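Local coordinates for protein flagellin B1 (Methanocaldococcus jannaschii DSM 2661, PDB 5YA6) that probably assembles as a flagellin into the filament of the archaellum, the swimming organelle of archaea, and binds a calcium ion, at residues 84-87 with 88-91; 160-163 with 164-167. All coordinates share one frame; numbering follows the deposited sequence.

Contact 1 of 2, residues 84-87 with 88-91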
ATOM      1  N   ILE B  84      -4.569 -12.854 -25.705  1.00 13.51           N
ATOM      2  CA  ILE B  84      -3.525 -11.895 -25.296  1.00 14.39           C
ATOM      3  C   ILE B  84      -2.277 -12.678 -24.899  1.00 13.23           C
ATOM      4  O   ILE B  84      -2.067 -13.021 -23.771  1.00 12.33           O
ATOM      5  CB  ILE B  84      -4.112 -10.994 -24.180  1.00 14.93           C
ATOM      6  CG1 ILE B  84      -5.343 -10.209 -24.678  1.00 17.17           C
ATOM      7  CG2 ILE B  84      -3.025  -9.993 -23.721  1.00 15.72           C
ATOM      8  CD1 ILE B  84      -6.305  -9.861 -23.586  1.00 18.22           C
ATOM      9  N   THR B  85      -1.469 -13.079 -25.887  1.00 15.39           N
ATOM     10  CA  THR B  85      -0.390 -13.998 -25.677  1.00 16.77           C
ATOM     11  C   THR B  85       0.766 -13.360 -24.907  1.00 15.36           C
ATOM     12  O   THR B  85       1.555 -14.064 -24.303  1.00 14.43           O
ATOM     13  CB  THR B  85       0.180 -14.511 -27.068  1.00 19.63           C
ATOM     14  OG1 THR B  85       0.383 -13.389 -27.951  1.00 22.78           O
ATOM     15  CG2 THR B  85      -0.868 -15.439 -27.701  1.00 23.62           C
ATOM     16  N   ASP B  86       0.794 -12.021 -24.881  1.00 16.56           N
ATOM     17  CA  ASP B  86       1.814 -11.307 -24.095  1.00 16.58           C
ATOM     18  C   ASP B  86       1.643 -11.504 -22.579  1.00 16.99           C
ATOM     19  O   ASP B  86       2.537 -11.182 -21.828  1.00 15.06           O
ATOM     20  CB  ASP B  86       1.852  -9.797 -24.425  1.00 18.02           C
ATOM     21  CG  ASP B  86       2.534  -9.479 -25.771  1.00 20.17           C
ATOM     22  OD1 ASP B  86       3.297 -10.303 -26.247  1.00 21.04           O
ATOM     23  OD2 ASP B  86       2.226  -8.429 -26.335  1.00 25.50           O
ATOM     24  N   TRP B  87       0.530 -12.100 -22.124  1.00 15.00           N
ATOM     25  CA  TRP B  87       0.515 -12.654 -20.741  1.00 15.13           C
ATOM     26  C   TRP B  87       1.704 -13.531 -20.402  1.00 16.36           C
ATOM     27  O   TRP B  87       2.058 -13.678 -19.245  1.00 17.48           O
ATOM     28  CB  TRP B  87      -0.763 -13.472 -20.455  1.00 14.87           C
ATOM     29  CG  TRP B  87      -1.903 -12.643 -19.929  1.00 14.02           C
ATOM     30  CD1 TRP B  87      -3.004 -12.286 -20.568  1.00 14.33           C
ATOM     31  CD2 TRP B  87      -1.986 -12.064 -18.621  1.00 13.98           C
ATOM     32  NE1 TRP B  87      -3.778 -11.452 -19.773  1.00 14.16           N
ATOM     33  CE2 TRP B  87      -3.178 -11.341 -18.557  1.00 14.14           C
ATOM     34  CE3 TRP B  87      -1.141 -12.086 -17.507  1.00 13.99           C
ATOM     35  CZ2 TRP B  87      -3.602 -10.686 -17.372  1.00 14.27           C
ATOM     36  CZ3 TRP B  87      -1.544 -11.427 -16.364  1.00 14.75           C
ATOM     37  CH2 TRP B  87      -2.724 -10.722 -16.321  1.00 13.56           C
ATOM     38  N   SER B  88       2.282 -14.181 -21.414  1.00 16.27           N
ATOM     39  CA  SER B  88       3.466 -14.983 -21.190  1.00 17.14           C
ATOM     40  C   SER B  88       4.654 -14.219 -20.571  1.00 18.52           C
ATOM     41  O   SER B  88       5.472 -14.831 -19.871  1.00 19.46           O
ATOM     42  CB  SER B  88       3.939 -15.659 -22.472  1.00 18.06           C
ATOM     43  OG  SER B  88       4.675 -14.788 -23.320  1.00 20.23           O
ATOM     44  N   LEU B  89       4.701 -12.917 -20.811  1.00 18.04           N
ATOM     45  CA  LEU B  89       5.750 -12.030 -20.281  1.00 18.64           C
ATOM     46  C   LEU B  89       5.440 -11.435 -18.889  1.00 21.14           C
ATOM     47  O   LEU B  89       6.307 -10.780 -18.279  1.00 23.29           O
ATOM     48  CB  LEU B  89       6.050 -10.918 -21.266  1.00 18.46           C
ATOM     49  CG  LEU B  89       6.419 -11.300 -22.704  1.00 19.14           C
ATOM     50  CD1 LEU B  89       6.368 -10.137 -23.662  1.00 20.92           C
ATOM     51  CD2 LEU B  89       7.714 -12.049 -22.759  1.00 20.24           C
ATOM     52  N   ALA B  90       4.260 -11.688 -18.358  1.00 19.15           N
ATOM     53  CA  ALA B  90       3.965 -11.249 -16.978  1.00 18.71           C
ATOM     54  C   ALA B  90       4.483 -12.308 -16.058  1.00 18.76           C
ATOM     55  O   ALA B  90       3.845 -13.323 -15.804  1.00 20.99           O
ATOM     56  CB  ALA B  90       2.470 -11.037 -16.822  1.00 18.67           C
ATOM     57  N   ASP B  91       5.659 -12.056 -15.500  1.00 18.85           N
ATOM     58  CA  ASP B  91       6.340 -13.045 -14.700  1.00 20.40           C
ATOM     59  C   ASP B  91       6.504 -12.560 -13.240  1.00 20.76           C
ATOM     60  O   ASP B  91       5.786 -11.666 -12.772  1.00 19.06           O
ATOM     61  CB  ASP B  91       7.658 -13.428 -15.361  1.00 22.22           C
ATOM     62  CG  ASP B  91       8.637 -12.303 -15.425  1.00 24.33           C
ATOM     63  OD1 ASP B  91       8.431 -11.229 -14.825  1.00 21.74           O
ATOM     64  OD2 ASP B  91       9.688 -12.468 -16.090  1.00 24.56           O
TER
HETATM   65  O   HOH W   1       4.111 -15.148 -25.846  1.00 25.57           O

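Contact 2 of 2, residues 160-163 with 164-167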
ATOM      1  N   TYR B 160     -14.960 -16.191  -3.529  1.00 13.94           N
ATOM      2  CA  TYR B 160     -14.822 -15.974  -4.939  1.00 15.45           C
ATOM      3  C   TYR B 160     -15.948 -16.724  -5.664  1.00 18.63           C
ATOM      4  O   TYR B 160     -15.952 -17.977  -5.615  1.00 17.75           O
ATOM      5  CB  TYR B 160     -13.472 -16.471  -5.436  1.00 14.95           C
ATOM      6  CG  TYR B 160     -12.236 -15.773  -4.803  1.00 13.60           C
ATOM      7  CD1 TYR B 160     -12.200 -14.405  -4.635  1.00 14.85           C
ATOM      8  CD2 TYR B 160     -11.171 -16.487  -4.379  1.00 13.53           C
ATOM      9  CE1 TYR B 160     -11.084 -13.777  -4.100  1.00 14.89           C
ATOM     10  CE2 TYR B 160     -10.044 -15.879  -3.813  1.00 13.13           C
ATOM     11  CZ  TYR B 160     -10.015 -14.526  -3.667  1.00 13.72           C
ATOM     12  OH  TYR B 160      -8.926 -13.854  -3.180  1.00 14.87           O
ATOM     13  N   THR B 161     -16.861 -15.956  -6.266  1.00 22.76           N
ATOM     14  CA  THR B 161     -18.122 -16.458  -6.854  1.00 25.19           C
ATOM     15  C   THR B 161     -18.187 -16.499  -8.361  1.00 27.37           C
ATOM     16  O   THR B 161     -19.156 -17.090  -8.888  1.00 28.65           O
ATOM     17  CB  THR B 161     -19.297 -15.567  -6.420  1.00 27.60           C
ATOM     18  OG1 THR B 161     -19.182 -14.298  -7.073  1.00 29.84           O
ATOM     19  CG2 THR B 161     -19.274 -15.353  -4.956  1.00 29.08           C
ATOM     20  N   GLN B 162     -17.248 -15.854  -9.064  1.00 24.92           N
ATOM     21  CA  GLN B 162     -17.144 -15.905 -10.511  1.00 25.20           C
ATOM     22  C   GLN B 162     -15.718 -15.741 -10.916  1.00 21.29           C
ATOM     23  O   GLN B 162     -14.823 -15.484 -10.051  1.00 19.54           O
ATOM     24  CB  GLN B 162     -18.035 -14.822 -11.142  1.00 27.27           C
ATOM     25  CG  GLN B 162     -17.613 -13.406 -10.818  1.00 33.17           C
ATOM     26  CD  GLN B 162     -18.751 -12.472 -10.453  1.00 41.73           C
ATOM     27  OE1 GLN B 162     -19.664 -12.826  -9.674  1.00 46.84           O
ATOM     28  NE2 GLN B 162     -18.687 -11.249 -10.983  1.00 40.57           N
ATOM     29  N   THR B 163     -15.465 -15.848 -12.203  1.00 19.70           N
ATOM     30  CA  THR B 163     -14.111 -15.852 -12.705  1.00 19.62           C
ATOM     31  C   THR B 163     -13.467 -14.439 -12.724  1.00 19.18           C
ATOM     32  O   THR B 163     -12.239 -14.326 -12.517  1.00 18.14           O
ATOM     33  CB  THR B 163     -14.041 -16.468 -14.126  1.00 22.99           C
ATOM     34  OG1 THR B 163     -14.709 -17.731 -14.106  1.00 29.35           O
ATOM     35  CG2 THR B 163     -12.693 -16.767 -14.502  1.00 23.67           C
ATOM     36  N   VAL B 164     -14.248 -13.370 -12.988  1.00 17.59           N
ATOM     37  CA  VAL B 164     -13.723 -12.047 -13.001  1.00 19.74           C
ATOM     38  C   VAL B 164     -14.304 -11.258 -11.833  1.00 19.83           C
ATOM     39  O   VAL B 164     -15.507 -11.165 -11.696  1.00 21.39           O
ATOM     40  CB  VAL B 164     -13.920 -11.399 -14.361  1.00 21.76           C
ATOM     41  CG1 VAL B 164     -13.543  -9.921 -14.324  1.00 22.13           C
ATOM     42  CG2 VAL B 164     -13.127 -12.194 -15.388  1.00 23.16           C
ATOM     43  N   ILE B 165     -13.416 -10.766 -10.948  1.00 16.27           N
ATOM     44  CA  ILE B 165     -13.833 -10.233  -9.658  1.00 18.09           C
ATOM     45  C   ILE B 165     -13.419  -8.756  -9.625  1.00 17.25           C
ATOM     46  O   ILE B 165     -12.272  -8.446  -9.856  1.00 16.28           O
ATOM     47  CB  ILE B 165     -13.090 -10.942  -8.507  1.00 20.96           C
ATOM     48  CG1 ILE B 165     -13.302 -12.489  -8.554  1.00 24.42           C
ATOM     49  CG2 ILE B 165     -13.415 -10.324  -7.131  1.00 21.61           C
ATOM     50  CD1 ILE B 165     -14.456 -12.953  -7.802  1.00 24.86           C
ATOM     51  N   GLU B 166     -14.351  -7.879  -9.251  1.00 16.71           N
ATOM     52  CA  GLU B 166     -14.014  -6.479  -9.098  1.00 19.54           C
ATOM     53  C   GLU B 166     -13.388  -6.322  -7.715  1.00 17.27           C
ATOM     54  O   GLU B 166     -14.035  -6.528  -6.709  1.00 19.20           O
ATOM     55  CB  GLU B 166     -15.255  -5.550  -9.188  1.00 23.47           C
ATOM     56  CG  GLU B 166     -14.820  -4.096  -9.417  1.00 30.24           C
ATOM     57  CD  GLU B 166     -15.982  -3.127  -9.637  1.00 39.14           C
ATOM     58  OE1 GLU B 166     -15.748  -2.127 -10.348  1.00 45.72           O
ATOM     59  OE2 GLU B 166     -17.097  -3.327  -9.103  1.00 47.77           O
ATOM     60  N   LEU B 167     -12.119  -5.906  -7.679  1.00 14.58           N
ATOM     61  CA  LEU B 167     -11.384  -5.807  -6.408  1.00 13.72           C
ATOM     62  C   LEU B 167     -11.305  -4.403  -5.841  1.00 13.44           C
ATOM     63  O   LEU B 167     -11.408  -4.198  -4.633  1.00 13.77           O
ATOM     64  CB  LEU B 167      -9.973  -6.362  -6.630  1.00 13.84           C
ATOM     65  CG  LEU B 167      -9.947  -7.857  -6.934  1.00 14.21           C
ATOM     66  CD1 LEU B 167      -8.513  -8.241  -7.281  1.00 13.15           C
ATOM     67  CD2 LEU B 167     -10.481  -8.626  -5.731  1.00 15.15           C
TER

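Contact 1 of 2, residues 84-87 with 88-91
Trp87 meets Ala90, three residues on and just past the end of a short 3-10 segment (85-89), and the pair illustrates how such a turn can present a large side chain to the protein interior. CB of Trp87 is the bridge from the turn to the ring. With chi1 at -88°, the indole leaves the turn and swings past Ala90, whose CB lies obliquely to the ring, 3.8 Å from CE3 and a little further from CZ3. On the pyrrole part, NE1 donates to the O of Ile78, outside the turn. Phe79 and Ser81 also touch the Trp87 side chain, and Lys31 adds a cation-pi contact.

The backbone of the turn repeats one i to i+3 bond. Ser88 N donates to Thr85 O at 3.0 Å, nearly straight at 167°, and Leu89 N to Asp86 O and Ala90 N to Trp87 O continue the series. Asp86 and Leu89 run side by side on another face, where OD1 of Asp86 approaches CD1 of Leu89 at 4.0 Å. On the solvent side a water joins OG of Ser88, at 2.6 Å, to the O of Thr85, to which it donates.

The chemistry is thus divided: the indole is buried with its N-H satisfied, and the Thr85 carbonyl serves both the helix and a solvent molecule on the surface.

Contact 2 of 2, residues 160-163 with 164-167
The CD1 methyl of Ile165 is the hub on which the compact half of this turn gathers. It lies 3.4 Å from the O of Gln162 and 4.2 Å from CD1 of Tyr160, whose side chain crosses that of Ile165 at about a right angle, the methyl approaching the ring obliquely. The first torsion of Ile165 (-56°) keeps CG1 beside its own backbone N, and the chain then bends back over the turn. The N and O of Gln162 are buried here with no partner in the model, which is probably unfavourable. Tyr160 is held at its far end, where OH bonds to the O of Ile132.

The Gln162 side chain, bent at chi2, lies on the exposed side, held to Val164 by one long, bent hydrogen bond, although CG itself comes 3.2 Å from Val164 O. NE2 donates to that oxygen at 3.3 Å, almost in line with the carbonyl, but the N-H...O angle is only 139°. At the other end of the amide, OE1 accepts from OG1 of Thr161 at 3.0 Å, so both ends have a partner.

Backbone hydrogen bonds pair Thr163 with Tyr22 and Ile165 with Gly20, making this the entry of a loop into an antiparallel strand, outermost within this chain.

Overall arrangement
From the N terminus, the chain first lays down strands 13-23 and 28-38; contact 1 later meets 28-38 through Lys31, and contact 2 meets both strands. Contact 1 lies in the connection from strand 59-69 to its parallel neighbour 94-99. Contact 2 follows after strand 150-155, where residues 160-163 lead into 164-168, a strand outermost within this chain that pairs with 13-23. The two turns stand in series, neither enclosing nor crossing the other. Their centres are 21 Å apart and their nearest atoms about 10 Å, yet Phe79 touches both Trp87 of contact 1 and Val164 of contact 2, joining the crossover loop to the C-terminal strand.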